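Local coordinates for protein type I modular polyketide synthase (Streptomyces albus subsp. albus, PDB 6IYR) that probably loads an extender unit such as malonyl from its coenzyme A ester onto a polyketide synthase module during salinomycin assembly, at residues G254-S260 with R314-Y320. Numbering follows the deposited sequence.
Sequences GKGGMVS and RRINVDY. With PO4 (phosphate ion), chain B.
At the edge of the small ferredoxin-like subdomain of the acyltransferase, residues 257-260 pair antiparallel with the outermost strand 313-316, and the chain beyond that edge runs on to Tyr320 in the probable active-site cleft. Ser260 and Arg314 form a hydrogen-bonded pair: Ser260 N gives to Arg314 O at 2.8 Å, while Arg314 N returns a bond to Ser260 O at 2.9 Å. Arg314 O takes a second proton from the Ser260 hydroxyl, OG at 3.2 Å, because chi1 of 56° sets OG between the backbone N and the carbonyl carbon. Next along, Ile316 N donates to Met258 O in a nearly straight bond of 2.9 Å (166° at the hydrogen).

Two different surroundings meet the two faces of this ladder. On one, Val259 CG1 lies against Arg315 CD, and helix 296-308 covers the pair with Leu299. On the other, Met258 CB meets Ile316 CD1; Val291 of the adjoining strand 289-294 touches both Met258 and Ile316. Met258 CG also packs on CG2 of Val318, in the loop beyond the strand, at 3.7 Å.

Past Ile316 the chain swings through an inverse gamma turn centred on Asn317, with Val318 N bonded back to Ile316 O, and then rejoins the glycine-rich loop 254-256. There Gly254 N donates to Asp319 O at 2.6 Å, a bent bond of 141°. The Tyr320 ring carries its OH to 2.8 Å from O1 of a phosphate ion, an oxygen that lies at the ring edge and in its plane. The ion, probably from the crystallisation liquor, is hydrogen-bonded by His323, Ser322, Arg245 and the backbone N of Gln221, and the Tyr320 side chain lies near, without touching, the residues of a probable GxSxG nucleophile elbow (Gly218, Ser220, Gly222).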
ATOM      1  N   GLY A 254     -21.831   0.493 -13.336  1.00 27.61           N
ATOM      2  CA  GLY A 254     -23.248   0.468 -13.111  1.00 33.12           C
ATOM      3  C   GLY A 254     -23.885  -0.869 -13.454  1.00 41.89           C
ATOM      4  O   GLY A 254     -25.088  -0.989 -13.345  1.00 34.19           O
ATOM      5  N   LYS A 255     -23.109  -1.869 -13.873  1.00 31.78           N
ATOM      6  CA  LYS A 255     -23.688  -3.136 -14.286  1.00 31.55           C
ATOM      7  C   LYS A 255     -23.370  -4.255 -13.336  1.00 32.38           C
ATOM      8  O   LYS A 255     -23.718  -5.394 -13.590  1.00 33.59           O
ATOM      9  CB  LYS A 255     -23.239  -3.525 -15.694  1.00 34.08           C
ATOM     10  CG  LYS A 255     -23.800  -2.618 -16.772  1.00 40.48           C
ATOM     11  CD  LYS A 255     -23.268  -2.982 -18.159  1.00 56.15           C
ATOM     12  CE  LYS A 255     -23.386  -1.784 -19.098  1.00 71.12           C
ATOM     13  NZ  LYS A 255     -23.920  -2.131 -20.440  1.00 91.38           N
ATOM     14  N   GLY A 256     -22.721  -3.941 -12.227  1.00 28.54           N
ATOM     15  CA  GLY A 256     -22.291  -4.978 -11.319  1.00 27.20           C
ATOM     16  C   GLY A 256     -21.782  -4.425 -10.029  1.00 27.22           C
ATOM     17  O   GLY A 256     -21.882  -3.254  -9.803  1.00 35.73           O
ATOM     18  N   GLY A 257     -21.187  -5.272  -9.210  1.00 27.09           N
ATOM     19  CA  GLY A 257     -20.645  -4.853  -7.934  1.00 25.61           C
ATOM     20  C   GLY A 257     -19.788  -5.954  -7.371  1.00 26.97           C
ATOM     21  O   GLY A 257     -19.531  -6.979  -8.053  1.00 27.78           O
ATOM     22  N   MET A 258     -19.436  -5.803  -6.106  1.00 21.37           N
ATOM     23  CA  MET A 258     -18.654  -6.781  -5.408  1.00 30.07           C
ATOM     24  C   MET A 258     -19.066  -6.832  -3.978  1.00 27.24           C
ATOM     25  O   MET A 258     -19.501  -5.822  -3.423  1.00 28.26           O
ATOM     26  CB  MET A 258     -17.195  -6.405  -5.475  1.00 30.19           C
ATOM     27  CG  MET A 258     -16.713  -6.195  -6.880  1.00 36.98           C
ATOM     28  SD  MET A 258     -14.910  -6.030  -6.852  1.00 45.11           S
ATOM     29  CE  MET A 258     -14.441  -7.732  -6.656  1.00 68.21           C
ATOM     30  N   VAL A 259     -18.984  -8.020  -3.395  1.00 27.44           N
ATOM     31  CA  VAL A 259     -19.218  -8.160  -1.992  1.00 29.46           C
ATOM     32  C   VAL A 259     -18.096  -8.967  -1.343  1.00 30.17           C
ATOM     33  O   VAL A 259     -17.586  -9.958  -1.904  1.00 26.47           O
ATOM     34  CB  VAL A 259     -20.619  -8.751  -1.645  1.00 37.36           C
ATOM     35  CG1 VAL A 259     -21.713  -8.238  -2.569  1.00 39.90           C
ATOM     36  CG2 VAL A 259     -20.612 -10.249  -1.590  1.00 41.30           C
ATOM     37  N   SER A 260     -17.702  -8.520  -0.160  1.00 24.30           N
ATOM     38  CA  SER A 260     -16.728  -9.246   0.653  1.00 28.23           C
ATOM     39  C   SER A 260     -17.457 -10.314   1.433  1.00 32.36           C
ATOM     40  O   SER A 260     -18.573 -10.090   1.940  1.00 37.29           O
ATOM     41  CB  SER A 260     -16.025  -8.321   1.635  1.00 35.09           C
ATOM     42  OG  SER A 260     -16.995  -7.677   2.431  1.00 42.69           O
ATOM     43  N   ARG A 314     -20.566  -8.218   3.023  1.00 31.30           N
ATOM     44  CA  ARG A 314     -20.808  -6.761   2.909  1.00 35.30           C
ATOM     45  C   ARG A 314     -20.524  -6.260   1.523  1.00 37.32           C
ATOM     46  O   ARG A 314     -19.609  -6.734   0.826  1.00 36.49           O
ATOM     47  CB  ARG A 314     -19.950  -5.958   3.904  1.00 37.56           C
ATOM     48  CG  ARG A 314     -20.218  -6.309   5.371  1.00 46.17           C
ATOM     49  CD  ARG A 314     -21.540  -5.707   5.882  1.00 59.00           C
ATOM     50  NE  ARG A 314     -22.367  -6.689   6.598  1.00 70.34           N
ATOM     51  CZ  ARG A 314     -22.484  -6.773   7.920  1.00 71.43           C
ATOM     52  NH1 ARG A 314     -23.222  -7.726   8.462  1.00 76.76           N
ATOM     53  NH2 ARG A 314     -21.900  -5.886   8.710  1.00 99.24           N
ATOM     54  N   ARG A 315     -21.403  -5.371   1.102  1.00 34.38           N
ATOM     55  CA  ARG A 315     -21.407  -4.780  -0.216  1.00 34.65           C
ATOM     56  C   ARG A 315     -20.239  -3.805  -0.312  1.00 39.12           C
ATOM     57  O   ARG A 315     -20.060  -3.030   0.572  1.00 38.97           O
ATOM     58  CB  ARG A 315     -22.739  -4.043  -0.351  1.00 38.97           C
ATOM     59  CG  ARG A 315     -23.030  -3.510  -1.729  1.00 48.25           C
ATOM     60  CD  ARG A 315     -23.062  -4.648  -2.726  1.00 57.14           C
ATOM     61  NE  ARG A 315     -24.406  -4.919  -3.234  1.00 61.25           N
ATOM     62  CZ  ARG A 315     -24.751  -4.762  -4.499  1.00 53.17           C
ATOM     63  NH1 ARG A 315     -25.960  -5.123  -4.925  1.00 62.59           N
ATOM     64  NH2 ARG A 315     -23.854  -4.293  -5.355  1.00 52.25           N
ATOM     65  N   ILE A 316     -19.335  -3.953  -1.269  1.00 37.73           N
ATOM     66  CA  ILE A 316     -18.226  -2.999  -1.399  1.00 37.63           C
ATOM     67  C   ILE A 316     -18.716  -1.847  -2.266  1.00 37.19           C
ATOM     68  O   ILE A 316     -19.522  -2.068  -3.171  1.00 36.43           O
ATOM     69  CB  ILE A 316     -17.027  -3.648  -2.110  1.00 39.98           C
ATOM     70  CG1 ILE A 316     -16.375  -4.684  -1.196  1.00 38.49           C
ATOM     71  CG2 ILE A 316     -16.013  -2.600  -2.555  1.00 47.37           C
ATOM     72  CD1 ILE A 316     -15.483  -5.645  -1.950  1.00 44.05           C
ATOM     73  N   ASN A 317     -18.239  -0.623  -2.020  1.00 38.70           N
ATOM     74  CA  ASN A 317     -18.654   0.534  -2.841  1.00 40.59           C
ATOM     75  C   ASN A 317     -17.918   0.634  -4.177  1.00 41.88           C
ATOM     76  O   ASN A 317     -16.930   1.358  -4.305  1.00 49.89           O
ATOM     77  CB  ASN A 317     -18.508   1.859  -2.086  1.00 52.18           C
ATOM     78  CG  ASN A 317     -19.343   2.960  -2.710  1.00 52.29           C
ATOM     79  OD1 ASN A 317     -19.173   3.283  -3.880  1.00 67.58           O
ATOM     80  ND2 ASN A 317     -20.352   3.411  -1.990  1.00 59.57           N
ATOM     81  N   VAL A 318     -18.344  -0.188  -5.131  1.00 50.48           N
ATOM     82  CA  VAL A 318     -17.890  -0.103  -6.518  1.00 40.52           C
ATOM     83  C   VAL A 318     -19.103  -0.469  -7.317  1.00 43.67           C
ATOM     84  O   VAL A 318     -19.981  -1.174  -6.815  1.00 34.46           O
ATOM     85  CB  VAL A 318     -16.797  -1.132  -6.871  1.00 44.73           C
ATOM     86  CG1 VAL A 318     -15.471  -0.761  -6.247  1.00 54.09           C
ATOM     87  CG2 VAL A 318     -17.212  -2.532  -6.441  1.00 41.78           C
ATOM     88  N   ASP A 319     -19.165  -0.060  -8.573  1.00 37.46           N
ATOM     89  CA  ASP A 319     -20.343  -0.409  -9.341  1.00 34.94           C
ATOM     90  C   ASP A 319     -19.976  -1.168 -10.594  1.00 33.29           C
ATOM     91  O   ASP A 319     -20.715  -1.117 -11.575  1.00 39.26           O
ATOM     92  CB  ASP A 319     -21.147   0.846  -9.697  1.00 38.65           C
ATOM     93  CG  ASP A 319     -20.329   1.828 -10.503  1.00 47.68           C
ATOM     94  OD1 ASP A 319     -19.255   1.412 -11.012  1.00 52.68           O
ATOM     95  OD2 ASP A 319     -20.817   2.949 -10.742  1.00 39.48           O
ATOM     96  N   TYR A 320     -18.867  -1.904 -10.557  1.00 29.63           N
ATOM     97  CA  TYR A 320     -18.537  -2.793 -11.667  1.00 25.80           C
ATOM     98  C   TYR A 320     -18.085  -4.094 -11.099  1.00 24.67           C
ATOM     99  O   TYR A 320     -17.707  -4.173  -9.932  1.00 29.84           O
ATOM    100  CB  TYR A 320     -17.462  -2.214 -12.577  1.00 27.15           C
ATOM    101  CG  TYR A 320     -16.180  -1.877 -11.876  1.00 28.92           C
ATOM    102  CD1 TYR A 320     -16.013  -0.645 -11.244  1.00 28.91           C
ATOM    103  CD2 TYR A 320     -15.144  -2.806 -11.775  1.00 35.67           C
ATOM    104  CE1 TYR A 320     -14.896  -0.384 -10.448  1.00 31.30           C
ATOM    105  CE2 TYR A 320     -13.955  -2.490 -11.104  1.00 39.80           C
ATOM    106  CZ  TYR A 320     -13.842  -1.276 -10.436  1.00 42.10           C
ATOM    107  OH  TYR A 320     -12.725  -0.987  -9.683  1.00 43.17           O
TER
HETATM  108  P   PO4 B 501     -10.055  -3.308 -10.083  1.00 84.92           P
HETATM  109  O1  PO4 B 501     -10.504  -2.506  -8.878  1.00 65.40           O
HETATM  110  O2  PO4 B 501     -10.618  -2.969 -11.475  1.00 52.13           O
HETATM  111  O3  PO4 B 501      -8.554  -3.070 -10.102  1.00 60.06           O
HETATM  112  O4  PO4 B 501     -10.509  -4.716  -9.805  1.00 51.00           O